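Local coordinates for protein signal recognition particle receptor FtsY (PDB 5L3S) that serves as a receptor for the signal recognition particle, pairing a helical bundle with a nucleotide-binding domain of the P-loop NTPase clan, at residues B[129-138]-B[183-192]; B[229-237]-B[258-268]. All blocks are in the same frame, centred on the assembly; numbering follows the deposited sequence.

Interaction 1 (B[129-138]-B[183-192]). With GOL (glycerol), chain V.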
# COMPACT_ATOMS: atom_id res chain seq x y z
N ASN B 129 -10.98 24.35 -16.74
CA ASN B 129 -11.62 25.63 -16.42
C ASN B 129 -12.73 25.57 -15.36
O ASN B 129 -13.71 26.31 -15.44
CB ASN B 129 -12.13 26.31 -17.70
CG ASN B 129 -11.01 26.56 -18.69
OD1 ASN B 129 -10.09 27.34 -18.41
ND2 ASN B 129 -11.08 25.91 -19.84
N LEU B 130 -12.56 24.71 -14.37
CA LEU B 130 -13.49 24.63 -13.25
C LEU B 130 -12.85 25.20 -11.98
O LEU B 130 -11.76 24.80 -11.61
CB LEU B 130 -13.91 23.18 -13.02
CG LEU B 130 -14.74 22.61 -14.17
CD1 LEU B 130 -14.85 21.10 -14.09
CD2 LEU B 130 -16.10 23.25 -14.18
N SER B 131 -13.53 26.13 -11.31
CA SER B 131 -13.00 26.70 -10.06
C SER B 131 -13.13 25.70 -8.90
O SER B 131 -14.04 24.87 -8.87
CB SER B 131 -13.64 28.05 -9.73
OG SER B 131 -15.05 27.96 -9.59
N THR B 132 -12.20 25.75 -7.95
CA THR B 132 -12.15 24.75 -6.90
C THR B 132 -11.67 25.34 -5.58
O THR B 132 -10.83 26.24 -5.57
CB THR B 132 -11.17 23.61 -7.26
OG1 THR B 132 -9.84 24.14 -7.36
CG2 THR B 132 -11.54 22.95 -8.57
N ILE B 133 -12.18 24.81 -4.48
CA ILE B 133 -11.57 25.08 -3.17
C ILE B 133 -11.42 23.75 -2.46
O ILE B 133 -12.13 22.78 -2.74
CB ILE B 133 -12.37 26.06 -2.29
CG1 ILE B 133 -13.68 25.42 -1.81
CG2 ILE B 133 -12.64 27.37 -3.01
CD1 ILE B 133 -14.45 26.32 -0.87
N ILE B 134 -10.47 23.70 -1.53
CA ILE B 134 -10.18 22.48 -0.80
C ILE B 134 -10.58 22.68 0.65
O ILE B 134 -10.28 23.73 1.24
CB ILE B 134 -8.67 22.17 -0.83
CG1 ILE B 134 -8.17 22.11 -2.27
CG2 ILE B 134 -8.36 20.91 -0.02
CD1 ILE B 134 -6.66 22.04 -2.41
N ALA B 135 -11.27 21.69 1.20
CA ALA B 135 -11.55 21.63 2.63
C ALA B 135 -10.48 20.77 3.31
O ALA B 135 -10.35 19.57 3.00
CB ALA B 135 -12.92 21.03 2.87
N ALA B 136 -9.74 21.37 4.23
CA ALA B 136 -8.71 20.65 5.00
C ALA B 136 -9.34 19.90 6.16
O ALA B 136 -9.15 20.25 7.32
CB ALA B 136 -7.66 21.63 5.50
N SER B 137 -10.09 18.85 5.84
CA SER B 137 -10.86 18.13 6.87
C SER B 137 -10.12 16.95 7.53
O SER B 137 -10.74 16.18 8.26
CB SER B 137 -12.22 17.69 6.32
OG SER B 137 -13.12 18.80 6.26
N ASP B 138 -8.82 16.80 7.28
CA ASP B 138 -7.95 16.01 8.17
C ASP B 138 -7.45 16.95 9.25
O ASP B 138 -6.50 17.70 9.03
CB ASP B 138 -6.75 15.43 7.43
CG ASP B 138 -5.80 14.63 8.34
OD1 ASP B 138 -5.94 14.66 9.58
OD2 ASP B 138 -4.88 13.98 7.79
N ASN B 183 -19.90 31.14 -5.62
CA ASN B 183 -20.21 30.41 -6.85
C ASN B 183 -19.02 29.61 -7.40
O ASN B 183 -18.78 29.58 -8.60
CB ASN B 183 -20.77 31.36 -7.91
CG ASN B 183 -22.17 31.82 -7.60
OD1 ASN B 183 -23.06 31.01 -7.36
ND2 ASN B 183 -22.38 33.14 -7.58
N ILE B 184 -18.27 28.98 -6.49
CA ILE B 184 -17.17 28.08 -6.83
C ILE B 184 -17.73 26.77 -7.40
O ILE B 184 -18.72 26.24 -6.89
CB ILE B 184 -16.32 27.78 -5.57
CG1 ILE B 184 -15.74 29.08 -4.99
CG2 ILE B 184 -15.22 26.75 -5.85
CD1 ILE B 184 -15.03 29.95 -5.99
N ASP B 185 -17.10 26.25 -8.45
CA ASP B 185 -17.62 25.08 -9.15
C ASP B 185 -17.52 23.80 -8.32
O ASP B 185 -18.43 22.97 -8.32
CB ASP B 185 -16.89 24.87 -10.48
CG ASP B 185 -17.17 25.96 -11.49
OD1 ASP B 185 -18.28 26.53 -11.50
OD2 ASP B 185 -16.26 26.26 -12.30
N VAL B 186 -16.39 23.63 -7.63
CA VAL B 186 -16.11 22.37 -6.96
C VAL B 186 -15.52 22.56 -5.56
O VAL B 186 -14.65 23.41 -5.37
CB VAL B 186 -15.13 21.53 -7.80
CG1 VAL B 186 -14.73 20.26 -7.05
CG2 VAL B 186 -15.73 21.21 -9.18
N VAL B 187 -15.98 21.76 -4.60
CA VAL B 187 -15.28 21.61 -3.33
C VAL B 187 -14.71 20.19 -3.20
O VAL B 187 -15.42 19.21 -3.43
CB VAL B 187 -16.22 21.86 -2.14
CG1 VAL B 187 -15.52 21.51 -0.80
CG2 VAL B 187 -16.71 23.29 -2.16
N LEU B 188 -13.43 20.10 -2.84
CA LEU B 188 -12.77 18.80 -2.62
C LEU B 188 -12.45 18.66 -1.15
O LEU B 188 -11.72 19.48 -0.61
CB LEU B 188 -11.46 18.72 -3.42
CG LEU B 188 -11.64 18.97 -4.91
CD1 LEU B 188 -10.31 18.89 -5.62
CD2 LEU B 188 -12.59 17.94 -5.46
N ILE B 189 -12.97 17.62 -0.51
CA ILE B 189 -12.79 17.41 0.92
C ILE B 189 -11.72 16.36 1.20
O ILE B 189 -11.87 15.20 0.82
CB ILE B 189 -14.12 17.01 1.57
CG1 ILE B 189 -15.18 18.09 1.28
CG2 ILE B 189 -13.94 16.81 3.08
CD1 ILE B 189 -16.61 17.72 1.65
N ASP B 190 -10.64 16.77 1.86
CA ASP B 190 -9.61 15.83 2.30
C ASP B 190 -10.04 15.28 3.65
O ASP B 190 -10.63 16.00 4.44
CB ASP B 190 -8.25 16.54 2.42
CG ASP B 190 -7.05 15.56 2.41
OD1 ASP B 190 -7.26 14.35 2.23
OD2 ASP B 190 -5.90 16.03 2.56
N THR B 191 -9.74 14.01 3.92
CA THR B 191 -10.06 13.43 5.21
C THR B 191 -8.85 12.66 5.74
O THR B 191 -7.99 12.24 4.96
CB THR B 191 -11.29 12.45 5.15
OG1 THR B 191 -10.96 11.28 4.39
CG2 THR B 191 -12.51 13.12 4.56
N ALA B 192 -8.78 12.51 7.05
CA ALA B 192 -7.69 11.72 7.63
C ALA B 192 -7.74 10.25 7.21
O ALA B 192 -8.81 9.69 6.94
CB ALA B 192 -7.68 11.84 9.14
C1 GOL V . -17.28 28.88 -14.56
O1 GOL V . -16.49 27.70 -14.65
C2 GOL V . -17.35 29.41 -13.13
O2 GOL V . -18.29 28.68 -12.39
C3 GOL V . -16.00 29.34 -12.40
O3 GOL V . -16.07 29.95 -11.11
O HOH W 1 -10.72 13.59 8.80
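Asp-185 reaches across to Ser-131 just ahead of the two strands, and the two residues grip each other twice. The aspartate CB lies 3.3 Å from Ser-131 O. With CG anti to its own carbonyl carbon, chi1 -67° puts the carboxylate beside Ser-131. Its OD2 accepts from Ser-131 N at 2.9 Å, on the anti side and 31° out of the carboxylate plane, and also takes a bond from O1 of a glycerol. OD1 is held by Lys-100 in a salt bridge. In return, Ser-131 OG receives Asp-185 N at 2.9 Å, with a fairly straight N-H...O angle of 160°.

From here strands 132-137 and 186-191 run parallel, and the ladder passes from Ser-131 O through Ile-133 and Ala-135 to Asp-190 N. On one face Ile-133 CG1 packs 3.7 Å from Val-187 CG2 while its CG2 meets Ile-184 CG2; helix 168-181 lies against this side. Thr-132 and Leu-188 project from the other face, onto helix 114-127. Beyond Asp-190 N the regular ladder stops, and a water bridges Ser-137 O and Ala-192 N. Asp-138, its OD1 accepting from Phe-140 N and Arg-141 N, touches the bound phosphoaminophosphonic acid-guanylate ester, and Asp-190, hydrogen-bonded to Thr-115, comes close to the magnesium ion: neighbouring parallel strands delivering residues to the nucleotide site at their C-terminal ends, as in P-loop NTPases.

Interaction 2 (B[229-237]-B[258-268]); sequences ALEQARHFE and IALSLAYELKK
Leu-230 pushes its side chain as a knob into a hole formed by Ile-258, Ser-261, Glu-265 and Leu-266. With CG anti to the backbone N (chi1 -179°), the branch end swings toward the other helix, where CD1 comes to 4.1 Å from both Ser-261 CB and Leu-266 CD1. Ile-258 answers from the other helix: its CD1 methyl rests against the backbone at 3.4 Å from Leu-230 N and also touches the methyl of Ala-229. One turn on, Ala-233 CB is wedged between two leucines, tightly against Leu-262 CD2 at 3.5 Å and beside Leu-266 CD1.

Helices 228-239 and 258-266 are neighbours on one side of the central sheet of the GTPase domain; the axes of segments 229-237 and 258-266 approach to 10.1 Å at 36°. Strand 216-222 backs both through Leu-221, which meets Gln-232 as well as Ile-258 and Leu-262.

Polar pairs border the apolar strip. Arg-234 runs extended from CG to NE, its CG passing Leu-266 CD2, and its NH2 makes a salt bridge with Glu-265 OE1; the modelled 2.5 Å between these two atoms is shorter than expected, its exact length doubtful. The carboxylate oxygen sits at the edge of the guanidinium, near its plane, although the two flat groups are turned 56° apart. Farther along, Glu-237 and Lys-268 cross at about a right angle, with OE1 3.3 Å from NZ in a second salt bridge. Tyr-242 helps to place Lys-268, accepting a hydrogen bond from NZ at its carbonyl and making a cation-pi contact. Val-43 of helix 41-55, in the helical bundle, packs against Ser-261 and Glu-265.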
# COMPACT_ATOMS: atom_id res chain seq x y z
N ALA B 229 -6.50 -4.77 -0.40
CA ALA B 229 -7.15 -3.66 -1.10
C ALA B 229 -8.63 -3.97 -1.41
O ALA B 229 -9.52 -3.11 -1.26
CB ALA B 229 -6.39 -3.31 -2.38
N LEU B 230 -8.90 -5.21 -1.81
CA LEU B 230 -10.27 -5.65 -2.03
C LEU B 230 -11.04 -5.67 -0.71
O LEU B 230 -12.21 -5.30 -0.66
CB LEU B 230 -10.33 -7.02 -2.72
CG LEU B 230 -11.73 -7.56 -3.02
CD1 LEU B 230 -12.51 -6.59 -3.93
CD2 LEU B 230 -11.72 -8.99 -3.61
N GLU B 231 -10.38 -6.09 0.36
CA GLU B 231 -11.01 -6.08 1.68
C GLU B 231 -11.35 -4.66 2.13
O GLU B 231 -12.43 -4.42 2.67
CB GLU B 231 -10.14 -6.79 2.72
CG GLU B 231 -10.80 -6.93 4.08
CD GLU B 231 -11.83 -8.05 4.12
OE1 GLU B 231 -11.99 -8.76 3.10
OE2 GLU B 231 -12.47 -8.22 5.18
N GLN B 232 -10.43 -3.72 1.92
CA GLN B 232 -10.71 -2.30 2.17
C GLN B 232 -11.93 -1.81 1.38
O GLN B 232 -12.84 -1.17 1.91
CB GLN B 232 -9.50 -1.43 1.79
CG GLN B 232 -8.26 -1.63 2.66
CD GLN B 232 -7.03 -0.98 2.05
OE1 GLN B 232 -7.13 0.02 1.33
NE2 GLN B 232 -5.87 -1.56 2.33
N ALA B 233 -11.95 -2.12 0.09
CA ALA B 233 -13.06 -1.73 -0.77
C ALA B 233 -14.40 -2.31 -0.33
O ALA B 233 -15.41 -1.61 -0.38
CB ALA B 233 -12.76 -2.12 -2.20
N ARG B 234 -14.41 -3.59 0.08
CA ARG B 234 -15.65 -4.25 0.52
C ARG B 234 -16.22 -3.63 1.79
O ARG B 234 -17.41 -3.33 1.89
CB ARG B 234 -15.42 -5.73 0.80
CG ARG B 234 -15.29 -6.63 -0.40
CD ARG B 234 -15.20 -8.07 0.08
NE ARG B 234 -14.93 -9.01 -1.01
CZ ARG B 234 -15.84 -9.48 -1.84
NH1 ARG B 234 -17.11 -9.10 -1.74
NH2 ARG B 234 -15.48 -10.34 -2.78
N HIS B 235 -15.35 -3.48 2.79
CA HIS B 235 -15.72 -2.93 4.08
C HIS B 235 -16.22 -1.50 3.95
O HIS B 235 -17.24 -1.16 4.52
CB HIS B 235 -14.53 -2.97 5.04
CG HIS B 235 -14.37 -4.28 5.74
ND1 HIS B 235 -14.96 -4.55 6.96
CD2 HIS B 235 -13.69 -5.40 5.40
CE1 HIS B 235 -14.64 -5.78 7.33
NE2 HIS B 235 -13.87 -6.32 6.40
N PHE B 236 -15.48 -0.67 3.22
CA PHE B 236 -15.87 0.73 3.05
C PHE B 236 -17.19 0.85 2.28
O PHE B 236 -18.01 1.72 2.57
CB PHE B 236 -14.76 1.52 2.33
CG PHE B 236 -13.70 2.07 3.24
CD1 PHE B 236 -14.04 2.81 4.37
CD2 PHE B 236 -12.36 1.87 2.97
CE1 PHE B 236 -13.05 3.33 5.20
CE2 PHE B 236 -11.36 2.39 3.80
CZ PHE B 236 -11.71 3.11 4.92
N GLU B 237 -17.40 -0.04 1.32
CA GLU B 237 -18.66 -0.00 0.59
C GLU B 237 -19.83 -0.34 1.52
O GLU B 237 -20.88 0.29 1.46
CB GLU B 237 -18.64 -0.94 -0.63
CG GLU B 237 -20.00 -1.19 -1.27
CD GLU B 237 -20.70 0.09 -1.71
OE1 GLU B 237 -20.01 1.11 -1.95
OE2 GLU B 237 -21.94 0.08 -1.82
N ILE B 258 -6.33 -5.08 -8.68
CA ILE B 258 -7.48 -4.61 -7.88
C ILE B 258 -8.60 -4.03 -8.75
O ILE B 258 -9.77 -4.18 -8.44
CB ILE B 258 -7.07 -3.57 -6.77
CG1 ILE B 258 -8.27 -3.17 -5.91
CG2 ILE B 258 -6.46 -2.31 -7.37
CD1 ILE B 258 -8.84 -4.33 -5.09
N ALA B 259 -8.23 -3.36 -9.84
CA ALA B 259 -9.22 -2.81 -10.78
C ALA B 259 -10.22 -3.87 -11.28
O ALA B 259 -11.42 -3.64 -11.34
CB ALA B 259 -8.51 -2.17 -11.97
N LEU B 260 -9.70 -5.05 -11.62
CA LEU B 260 -10.54 -6.15 -12.07
C LEU B 260 -11.41 -6.69 -10.94
O LEU B 260 -12.60 -6.94 -11.12
CB LEU B 260 -9.67 -7.28 -12.65
CG LEU B 260 -10.36 -8.55 -13.15
CD1 LEU B 260 -11.55 -8.21 -14.07
CD2 LEU B 260 -9.34 -9.45 -13.87
N SER B 261 -10.80 -6.87 -9.76
CA SER B 261 -11.53 -7.37 -8.60
C SER B 261 -12.69 -6.46 -8.19
O SER B 261 -13.77 -6.94 -7.84
CB SER B 261 -10.58 -7.60 -7.42
OG SER B 261 -9.72 -8.70 -7.69
N LEU B 262 -12.44 -5.16 -8.22
CA LEU B 262 -13.46 -4.15 -7.91
C LEU B 262 -14.67 -4.24 -8.83
O LEU B 262 -15.81 -4.23 -8.38
CB LEU B 262 -12.85 -2.76 -8.03
CG LEU B 262 -11.95 -2.30 -6.91
CD1 LEU B 262 -11.29 -1.00 -7.31
CD2 LEU B 262 -12.80 -2.13 -5.68
N ALA B 263 -14.40 -4.32 -10.13
CA ALA B 263 -15.47 -4.44 -11.11
C ALA B 263 -16.18 -5.78 -10.95
O ALA B 263 -17.41 -5.83 -10.93
CB ALA B 263 -14.92 -4.29 -12.51
N TYR B 264 -15.41 -6.85 -10.84
CA TYR B 264 -15.98 -8.20 -10.81
C TYR B 264 -16.79 -8.46 -9.54
O TYR B 264 -17.90 -8.96 -9.61
CB TYR B 264 -14.88 -9.26 -11.00
CG TYR B 264 -15.38 -10.66 -11.20
CD1 TYR B 264 -15.60 -11.50 -10.12
CD2 TYR B 264 -15.64 -11.15 -12.48
CE1 TYR B 264 -16.07 -12.79 -10.31
CE2 TYR B 264 -16.10 -12.43 -12.67
CZ TYR B 264 -16.32 -13.25 -11.59
OH TYR B 264 -16.78 -14.52 -11.80
N GLU B 265 -16.24 -8.10 -8.39
CA GLU B 265 -16.89 -8.34 -7.10
C GLU B 265 -17.89 -7.27 -6.65
O GLU B 265 -18.94 -7.59 -6.12
CB GLU B 265 -15.85 -8.48 -5.99
CG GLU B 265 -15.10 -9.77 -6.02
CD GLU B 265 -16.01 -10.93 -5.74
OE1 GLU B 265 -16.82 -10.83 -4.79
OE2 GLU B 265 -15.92 -11.94 -6.47
N LEU B 266 -17.53 -6.00 -6.84
CA LEU B 266 -18.27 -4.91 -6.20
C LEU B 266 -18.99 -4.00 -7.19
O LEU B 266 -19.70 -3.08 -6.78
CB LEU B 266 -17.32 -4.06 -5.36
CG LEU B 266 -16.56 -4.83 -4.27
CD1 LEU B 266 -15.61 -3.91 -3.51
CD2 LEU B 266 -17.54 -5.50 -3.35
N LYS B 267 -18.81 -4.26 -8.48
CA LYS B 267 -19.33 -3.39 -9.53
C LYS B 267 -18.92 -1.94 -9.33
O LYS B 267 -19.72 -1.04 -9.55
CB LYS B 267 -20.86 -3.50 -9.66
CG LYS B 267 -21.33 -4.86 -10.17
CD LYS B 267 -20.50 -5.27 -11.37
CE LYS B 267 -20.48 -6.77 -11.58
NZ LYS B 267 -19.40 -7.16 -12.52
N LYS B 268 -17.68 -1.73 -8.89
CA LYS B 268 -17.18 -0.38 -8.65
C LYS B 268 -16.12 -0.03 -9.69
O LYS B 268 -15.28 -0.85 -10.02
CB LYS B 268 -16.59 -0.25 -7.23
CG LYS B 268 -17.64 -0.37 -6.14
CD LYS B 268 -18.60 0.82 -6.16
CE LYS B 268 -19.59 0.75 -5.00
NZ LYS B 268 -20.71 1.71 -5.14

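From the N terminus, the chain first builds the helical bundle, then enters the GTPase domain with strand 102-107 and helix 114-127. Interaction 1 closes a loop of 44 intervening residues, mostly helical, that includes strand 158-160 and sets strand 132-137 beside 186-191. The chain then passes through helix 199-212 and strand 216-222 before interaction 2 opens; its shorter loop of 20 residues contains strand 244-248. The loops follow in series, neither nesting nor crossing. Their centres lie 26 Å apart, and their nearest atoms about 7 Å, without touching. Interaction 1 joins two strands in one half of the sheet, and interaction 2 pairs helices beside the other half, next to the helical bundle.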